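Local coordinates for protein beta-ketoacyl synthase (Burkholderia phymatum, PDB 4EWG) that probably catalyses the condensation step of fatty-acid chain elongation, as a 3-oxoacyl-[acyl-carrier-protein] synthase of the thiolase-like superfamily, at residues V162-A167 with S172-Y177; G238-V243 with C344-A349; M393-A398 with N403-F408. One frame throughout, in Å; residues are numbered along the deposited sequence.

From the N terminus, contact 1 comes first and closes the short connection (164-169) between strand 161-163 and helix 170-183. Contact 2 then closes a loop of 100 residues, setting strand 238-246 against helix 344-358, and contact 3 joins the two strands of the hairpin 391-398/402-409 across its tight connection. The three follow one another in series; none encloses or crosses another. In space they converge, with centres 11 to 12 Å apart. Ile175 CD1 of contact 1 lies 3.4 Å from Leu242 CD1 of contact 2, Ser172 OG is 2.7 Å from Thr404 OG1 of contact 3, and Ala349 CB is 3.7 Å from Phe408 CZ. The two helices thus lie between strand 238-246 and the C-terminal hairpin.

Contact 1. Residues V162-A167 with S172-Y177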
loop_
_atom_site.group_PDB
_atom_site.type_symbol
_atom_site.label_atom_id
_atom_site.label_comp_id
_atom_site.label_asym_id
_atom_site.label_seq_id
_atom_site.Cartn_x
_atom_site.Cartn_y
_atom_site.Cartn_z
ATOM N N VAL A 162 4.112 -1.618 6.458
ATOM C CA VAL A 162 3.091 -0.713 6.076
ATOM C C VAL A 162 3.329 -0.339 4.607
ATOM O O VAL A 162 4.140 0.509 4.285
ATOM C CB VAL A 162 3.119 0.555 6.936
ATOM C CG1 VAL A 162 1.936 1.439 6.557
ATOM C CG2 VAL A 162 3.131 0.195 8.427
ATOM N N PRO A 163 2.597 -0.962 3.715
ATOM C CA PRO A 163 2.831 -0.705 2.290
ATOM C C PRO A 163 2.190 0.613 1.988
ATOM O O PRO A 163 1.028 0.788 2.337
ATOM C CB PRO A 163 2.145 -1.913 1.602
ATOM C CG PRO A 163 1.071 -2.310 2.545
ATOM C CD PRO A 163 1.469 -1.886 3.939
ATOM N N THR A 164 2.949 1.592 1.514
ATOM C CA THR A 164 2.369 2.890 1.151
ATOM C C THR A 164 2.598 3.174 -0.321
ATOM O O THR A 164 3.136 4.195 -0.694
ATOM C CB THR A 164 2.989 3.984 2.013
ATOM O OG1 THR A 164 4.409 3.984 1.829
ATOM C CG2 THR A 164 2.670 3.712 3.491
ATOM N N SER A 165 2.222 2.234 -1.169
ATOM C CA SER A 165 2.365 2.449 -2.623
ATOM C C SER A 165 1.175 3.240 -3.147
ATOM O O SER A 165 0.099 2.675 -3.432
ATOM C CB SER A 165 2.559 1.146 -3.371
ATOM O OG SER A 165 3.870 0.667 -3.187
ATOM N N SER A 166 1.363 4.565 -3.228
ATOM C CA SER A 166 0.266 5.499 -3.600
ATOM C C SER A 166 0.789 6.527 -4.585
ATOM O O SER A 166 0.573 7.737 -4.446
ATOM C CB SER A 166 -0.280 6.175 -2.346
ATOM O OG SER A 166 0.752 6.688 -1.510
ATOM N N ALA A 167 1.469 6.036 -5.597
ATOM C CA ALA A 167 2.093 6.878 -6.605
ATOM C C ALA A 167 2.940 7.958 -5.936
ATOM O O ALA A 167 3.812 7.637 -5.089
ATOM C CB ALA A 167 1.030 7.466 -7.507
ATOM N N SER A 172 5.679 10.174 1.339
ATOM C CA SER A 172 5.116 11.002 2.413
ATOM C C SER A 172 4.139 10.210 3.266
ATOM O O SER A 172 4.119 10.376 4.478
ATOM C CB SER A 172 4.464 12.270 1.864
ATOM O OG SER A 172 3.567 11.982 0.783
ATOM N N GLN A 173 3.314 9.360 2.660
ATOM C CA GLN A 173 2.486 8.472 3.469
ATOM C C GLN A 173 3.345 7.493 4.284
ATOM O O GLN A 173 2.988 7.147 5.417
ATOM C CB GLN A 173 1.468 7.703 2.625
ATOM C CG GLN A 173 0.317 8.587 2.120
ATOM C CD GLN A 173 -0.889 7.791 1.619
ATOM O OE1 GLN A 173 -0.739 6.814 0.891
ATOM N NE2 GLN A 173 -2.073 8.198 2.022
ATOM N N ALA A 174 4.472 7.061 3.725
ATOM C CA ALA A 174 5.362 6.170 4.453
ATOM C C ALA A 174 5.812 6.885 5.707
ATOM O O ALA A 174 5.694 6.348 6.795
ATOM C CB ALA A 174 6.538 5.702 3.592
ATOM N N ILE A 175 6.271 8.118 5.560
ATOM C CA ILE A 175 6.793 8.870 6.691
ATOM C C ILE A 175 5.671 9.091 7.694
ATOM O O ILE A 175 5.837 8.793 8.890
ATOM C CB ILE A 175 7.499 10.217 6.250
ATOM C CG1 ILE A 175 8.754 9.881 5.441
ATOM C CG2 ILE A 175 7.859 11.140 7.449
ATOM C CD1 ILE A 175 9.355 11.014 4.643
ATOM N N GLY A 176 4.513 9.523 7.201
ATOM C CA GLY A 176 3.388 9.836 8.072
ATOM C C GLY A 176 2.850 8.643 8.825
ATOM O O GLY A 176 2.620 8.692 10.031
ATOM N N TYR A 177 2.592 7.568 8.110
ATOM C CA TYR A 177 2.025 6.403 8.739
ATOM C C TYR A 177 3.067 5.684 9.630
ATOM O O TYR A 177 2.726 5.180 10.680
ATOM C CB TYR A 177 1.422 5.431 7.683
ATOM C CG TYR A 177 0.185 5.950 6.910
ATOM C CD1 TYR A 177 -0.718 6.834 7.492
ATOM C CD2 TYR A 177 -0.077 5.514 5.621
ATOM C CE1 TYR A 177 -1.838 7.268 6.810
ATOM C CE2 TYR A 177 -1.180 5.943 4.922
ATOM C CZ TYR A 177 -2.074 6.812 5.514
ATOM O OH TYR A 177 -3.183 7.257 4.801
#
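The strand-turn-helix unit made by strand 161-163 and helix 170-183 is held shut where Thr164 and Ser166 meet Gln173, Ala174 and Tyr177, with the CA atoms of Thr164 and Ala174 5.5 Å apart. Thr164 lies against the helix backbone. Its OG1 sits between the backbone N and the carbonyl carbon (chi1 58°), 3.3 Å from Ala174 CB, and is hydrogen-bonded to Ser170 O. The same rotation carries the methyl to the edge of the Tyr177 ring, near the ring plane, with Thr164 CG2 to Tyr177 CD2 at 3.9 Å. Two residues earlier, in the strand itself, Val162 CG1 meets Tyr177 CB at 4.2 Å, the two side chains crossing at about a right angle. In ketosynthases of this superfamily the nucleophilic cysteine sits where such a strand turns into the N-terminal end of its helix, and the link between strand 161-163 and helix 170-183 is consistent with that layout. Ser166 OG donates to Gln173 OE1 at 2.8 Å, arriving above the carbonyl plane, 39° out of it, with a C=O...donor angle of 127°; this bond marks OE1 as the acceptor end and sets the flip of the buried amide. The other end reaches across the dimer: Gln173 NE2 and Tyr177 OH both hydrogen-bond Ile161 O of the second subunit.

Contact 2. Residues G238-V243 with C344-A349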
loop_
_atom_site.group_PDB
_atom_site.type_symbol
_atom_site.label_atom_id
_atom_site.label_comp_id
_atom_site.label_asym_id
_atom_site.label_seq_id
_atom_site.Cartn_x
_atom_site.Cartn_y
_atom_site.Cartn_z
ATOM N N GLY A 238 14.729 7.542 -8.302
ATOM C CA GLY A 238 15.626 7.370 -7.141
ATOM C C GLY A 238 14.900 6.798 -5.926
ATOM O O GLY A 238 13.859 6.133 -6.055
ATOM N N ALA A 239 15.447 7.083 -4.742
ATOM C CA ALA A 239 14.832 6.680 -3.491
ATOM C C ALA A 239 15.381 7.487 -2.362
ATOM O O ALA A 239 16.480 8.048 -2.447
ATOM C CB ALA A 239 15.087 5.194 -3.224
ATOM N N ALA A 240 14.641 7.487 -1.262
ATOM C CA ALA A 240 15.070 8.177 -0.043
ATOM C C ALA A 240 14.415 7.451 1.148
ATOM O O ALA A 240 13.257 7.006 1.059
ATOM C CB ALA A 240 14.692 9.671 -0.072
ATOM N N THR A 241 15.183 7.285 2.213
ATOM C CA THR A 241 14.706 6.630 3.400
ATOM C C THR A 241 15.030 7.500 4.614
ATOM O O THR A 241 16.168 8.014 4.751
ATOM C CB THR A 241 15.391 5.265 3.603
ATOM O OG1 THR A 241 15.179 4.421 2.456
ATOM C CG2 THR A 241 14.827 4.557 4.863
ATOM N N LEU A 242 14.060 7.619 5.512
ATOM C CA LEU A 242 14.316 8.167 6.846
ATOM C C LEU A 242 14.187 7.062 7.898
ATOM O O LEU A 242 13.320 6.160 7.796
ATOM C CB LEU A 242 13.359 9.285 7.183
ATOM C CG LEU A 242 13.213 10.443 6.217
ATOM C CD1 LEU A 242 12.080 11.359 6.714
ATOM C CD2 LEU A 242 14.527 11.186 6.157
ATOM N N VAL A 243 15.082 7.107 8.890
ATOM C CA VAL A 243 14.963 6.258 10.073
ATOM C C VAL A 243 14.175 7.078 11.128
ATOM O O VAL A 243 14.634 8.103 11.610
ATOM C CB VAL A 243 16.329 5.837 10.640
ATOM C CG1 VAL A 243 16.125 5.064 11.920
ATOM C CG2 VAL A 243 17.137 5.022 9.622
ATOM N N CYS A 344 9.363 10.989 -4.236
ATOM C CA CYS A 344 9.339 12.460 -4.034
ATOM C C CYS A 344 9.064 12.921 -2.608
ATOM O O CYS A 344 9.758 13.814 -2.108
ATOM C CB CYS A 344 8.413 13.188 -5.027
ATOM S SG CYS A 344 6.663 13.053 -4.690
ATOM N N GLY A 345 8.128 12.293 -1.926
ATOM C CA GLY A 345 7.825 12.703 -0.546
ATOM C C GLY A 345 8.961 12.451 0.440
ATOM O O GLY A 345 9.166 13.248 1.363
ATOM N N ALA A 346 9.722 11.366 0.221
ATOM C CA ALA A 346 10.837 11.013 1.081
ATOM C C ALA A 346 12.059 11.852 0.776
ATOM O O ALA A 346 12.678 12.404 1.684
ATOM C CB ALA A 346 11.164 9.522 0.968
ATOM N N LEU A 347 12.396 11.973 -0.497
ATOM C CA LEU A 347 13.526 12.784 -0.919
ATOM C C LEU A 347 13.319 14.220 -0.452
ATOM O O LEU A 347 14.205 14.826 0.115
ATOM C CB LEU A 347 13.690 12.709 -2.433
ATOM C CG LEU A 347 14.826 13.444 -3.169
ATOM C CD1 LEU A 347 15.039 12.760 -4.529
ATOM C CD2 LEU A 347 14.576 14.932 -3.385
ATOM N N GLU A 348 12.145 14.757 -0.714
ATOM C CA GLU A 348 11.830 16.139 -0.357
ATOM C C GLU A 348 11.795 16.357 1.135
ATOM O O GLU A 348 12.207 17.409 1.598
ATOM C CB GLU A 348 10.506 16.579 -1.013
ATOM C CG GLU A 348 10.679 16.748 -2.527
ATOM C CD GLU A 348 9.393 16.659 -3.322
ATOM O OE1 GLU A 348 8.325 16.882 -2.767
ATOM O OE2 GLU A 348 9.454 16.419 -4.534
ATOM N N ALA A 349 11.338 15.352 1.900
ATOM C CA ALA A 349 11.355 15.472 3.344
ATOM C C ALA A 349 12.826 15.563 3.816
ATOM O O ALA A 349 13.209 16.456 4.579
ATOM C CB ALA A 349 10.624 14.310 3.984
#
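Leu242 holds CG close to its backbone N (chi1 -53°) and is extended beyond CG, which carries CD1 outward from the strand until Leu242 CD1 lies 4.3 Å from Ala349 CB on the helix. Leu347 takes a different rotamer: with CG anti to its backbone N (chi1 -179°), its branched end runs toward the Gly238 end of the strand, while Leu347 CB stays 4.0 Å from Ala240 CB. Between these two leucines Ala240 makes the tight contact. Its methyl is pushed against the helix backbone itself, Ala240 CB to Leu347 N measuring 3.3 Å and Ala240 CB to Leu347 CA 3.4 Å, the latter shorter than a usual carbon-carbon approach. Ala346 CB adds a second methyl beside it, 3.7 Å from Ala240 CB and 3.3 Å from Ala240 O. With the small Ala240 facing the helix backbone at Leu347 and Ala346 beside it, the axes of the two segments come within 6.7 Å, crossing at 61°. In the layered alpha-beta-alpha-beta-alpha thiolase fold, this is a buried helix of the middle layer lying on a strand of one half. Ala239 and Thr241 point to the other side of that strand, where both meet helix 76-92. Ile175 of helix 170-183 touches both Leu242 and Ala349, joining the two buried helices beside the strand. Glu348 turns away from strand 238-246 and forms a salt bridge with Lys334.

Contact 3. Residues M393-A398 with N403-F408; sequences MSNNFA and NTSLIF
The Phe397 ring turns an edge to Asn403: Phe397 CD1 lies 3.3 Å from Asn403 OD1, near the ring plane, and the ring and amide planes stand 66° apart. The other end of that amide, Asn403 ND2, is hydrogen-bonded to Asn267 and Asp269, which fixes OD1 toward the ring. The Phe408 ring meets Ser394 CB obliquely. A third flat group, the Asn395 carboxamide, receives Ser405 OG in its carbonyl plane, with Ser405 OG to Asn395 OD1 at 2.8 Å and a C=O...donor angle of 158°. Next to it the Met393 chain bends at chi3 (-85°) and lays its methyl beside both neighbours, Met393 CE being 3.2 Å from Ser405 OG and 3.7 Å from Ile407 CG1.

These groups belong to an antiparallel beta hairpin near the C terminus. Ser394 with Leu406 and Asn396 with Thr404 are its hydrogen-bonded pairs, each joined by two backbone bonds, among them Thr404 N to Asn396 O at 2.9 Å. Met393, Asn395, Phe397, Asn403, Ser405 and Ile407 share one face; Asn395, Phe397, Asn403 and Ser405 there meet helix 278-291. On the other face a water bonds Ser394 O at 2.9 Å and Thr404 OG1 at 2.7 Å, while Thr404 OG1 also pairs with Ser172 OG of helix 170-183. The chemistry implies a sheet whose two faces differ: on one the amides of Asn395 and Asn403 are engaged by Ser405, Asn267 and Asp269, whereas on the other Thr404 OG1 pairs with a water and with Ser172 of the buried helix.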
loop_
_atom_site.group_PDB
_atom_site.type_symbol
_atom_site.label_atom_id
_atom_site.label_comp_id
_atom_site.label_asym_id
_atom_site.label_seq_id
_atom_site.Cartn_x
_atom_site.Cartn_y
_atom_site.Cartn_z
ATOM N N MET A 393 7.321 22.742 6.844
ATOM C CA MET A 393 6.296 21.872 6.291
ATOM C C MET A 393 6.713 21.381 4.891
ATOM O O MET A 393 7.254 22.153 4.079
ATOM C CB MET A 393 4.959 22.613 6.218
ATOM C CG MET A 393 3.806 21.809 5.635
ATOM S SD MET A 393 2.237 22.736 5.600
ATOM C CE MET A 393 1.620 22.417 7.250
ATOM N N SER A 394 6.440 20.097 4.614
ATOM C CA SER A 394 6.655 19.555 3.272
ATOM C C SER A 394 5.368 18.900 2.805
ATOM O O SER A 394 4.836 18.011 3.478
ATOM C CB SER A 394 7.773 18.540 3.230
ATOM O OG SER A 394 7.969 18.070 1.892
ATOM N N ASN A 395 4.887 19.348 1.653
ATOM C CA ASN A 395 3.588 18.923 1.107
ATOM C C ASN A 395 3.729 18.117 -0.172
ATOM O O ASN A 395 4.712 18.244 -0.901
ATOM C CB ASN A 395 2.720 20.142 0.809
ATOM C CG ASN A 395 2.261 20.846 2.060
ATOM O OD1 ASN A 395 1.988 20.194 3.086
ATOM N ND2 ASN A 395 2.159 22.199 1.995
ATOM N N ASN A 396 2.761 17.249 -0.409
ATOM C CA ASN A 396 2.718 16.421 -1.624
ATOM C C ASN A 396 1.291 16.103 -1.935
ATOM O O ASN A 396 0.473 15.869 -1.029
ATOM C CB ASN A 396 3.495 15.102 -1.450
ATOM C CG ASN A 396 4.953 15.328 -1.144
ATOM O OD1 ASN A 396 5.793 15.536 -2.075
ATOM N ND2 ASN A 396 5.290 15.267 0.125
ATOM N N PHE A 397 0.993 16.105 -3.213
ATOM C CA PHE A 397 -0.378 15.930 -3.693
ATOM C C PHE A 397 -0.310 15.008 -4.850
ATOM O O PHE A 397 0.437 15.274 -5.766
ATOM C CB PHE A 397 -0.971 17.284 -4.127
ATOM C CG PHE A 397 -0.862 18.330 -3.082
ATOM C CD1 PHE A 397 -1.703 18.314 -1.977
ATOM C CD2 PHE A 397 0.086 19.306 -3.164
ATOM C CE1 PHE A 397 -1.603 19.273 -0.982
ATOM C CE2 PHE A 397 0.192 20.274 -2.167
ATOM C CZ PHE A 397 -0.647 20.255 -1.088
ATOM N N ALA A 398 -1.144 13.983 -4.857
ATOM C CA ALA A 398 -0.939 12.850 -5.712
ATOM C C ALA A 398 -2.186 12.462 -6.527
ATOM O O ALA A 398 -3.293 12.958 -6.316
ATOM C CB ALA A 398 -0.495 11.681 -4.856
ATOM N N ASN A 403 -3.752 13.766 -0.623
ATOM C CA ASN A 403 -2.943 14.852 -0.111
ATOM C C ASN A 403 -2.242 14.497 1.206
ATOM O O ASN A 403 -2.845 13.876 2.095
ATOM C CB ASN A 403 -3.812 16.087 0.108
ATOM C CG ASN A 403 -4.738 16.359 -1.062
ATOM O OD1 ASN A 403 -4.312 16.333 -2.227
ATOM N ND2 ASN A 403 -5.997 16.607 -0.764
ATOM N N THR A 404 -0.978 14.914 1.312
ATOM C CA THR A 404 -0.191 14.782 2.542
ATOM C C THR A 404 0.541 16.057 2.877
ATOM O O THR A 404 0.989 16.781 2.005
ATOM C CB THR A 404 0.864 13.662 2.448
ATOM O OG1 THR A 404 1.807 13.977 1.404
ATOM C CG2 THR A 404 0.215 12.349 2.139
ATOM N N SER A 405 0.637 16.312 4.177
ATOM C CA SER A 405 1.351 17.460 4.728
ATOM C C SER A 405 2.139 16.975 5.949
ATOM O O SER A 405 1.572 16.381 6.861
ATOM C CB SER A 405 0.352 18.537 5.138
ATOM O OG SER A 405 0.994 19.669 5.640
ATOM N N LEU A 406 3.434 17.229 5.956
ATOM C CA LEU A 406 4.313 16.817 7.050
ATOM C C LEU A 406 4.882 18.033 7.695
ATOM O O LEU A 406 5.371 18.922 6.983
ATOM C CB LEU A 406 5.454 15.961 6.517
ATOM C CG LEU A 406 5.056 14.553 6.100
ATOM C CD1 LEU A 406 6.128 13.956 5.149
ATOM C CD2 LEU A 406 4.798 13.687 7.333
ATOM N N ILE A 407 4.880 18.059 9.028
ATOM C CA ILE A 407 5.543 19.106 9.773
ATOM C C ILE A 407 6.733 18.557 10.600
ATOM O O ILE A 407 6.572 17.648 11.447
ATOM C CB ILE A 407 4.563 19.855 10.716
ATOM C CG1 ILE A 407 3.428 20.500 9.899
ATOM C CG2 ILE A 407 5.316 20.936 11.503
ATOM C CD1 ILE A 407 2.302 21.126 10.714
ATOM N N PHE A 408 7.918 19.159 10.374
ATOM C CA PHE A 408 9.129 18.817 11.088
ATOM C C PHE A 408 9.540 19.965 12.040
ATOM O O PHE A 408 9.514 21.152 11.678
ATOM C CB PHE A 408 10.268 18.540 10.102
ATOM C CG PHE A 408 9.957 17.471 9.123
ATOM C CD1 PHE A 408 9.741 16.177 9.547
ATOM C CD2 PHE A 408 9.843 17.758 7.774
ATOM C CE1 PHE A 408 9.424 15.174 8.652
ATOM C CE2 PHE A 408 9.529 16.755 6.863
ATOM C CZ PHE A 408 9.322 15.461 7.304
HETATM O O HOH W 1 3.892 15.539 2.251
#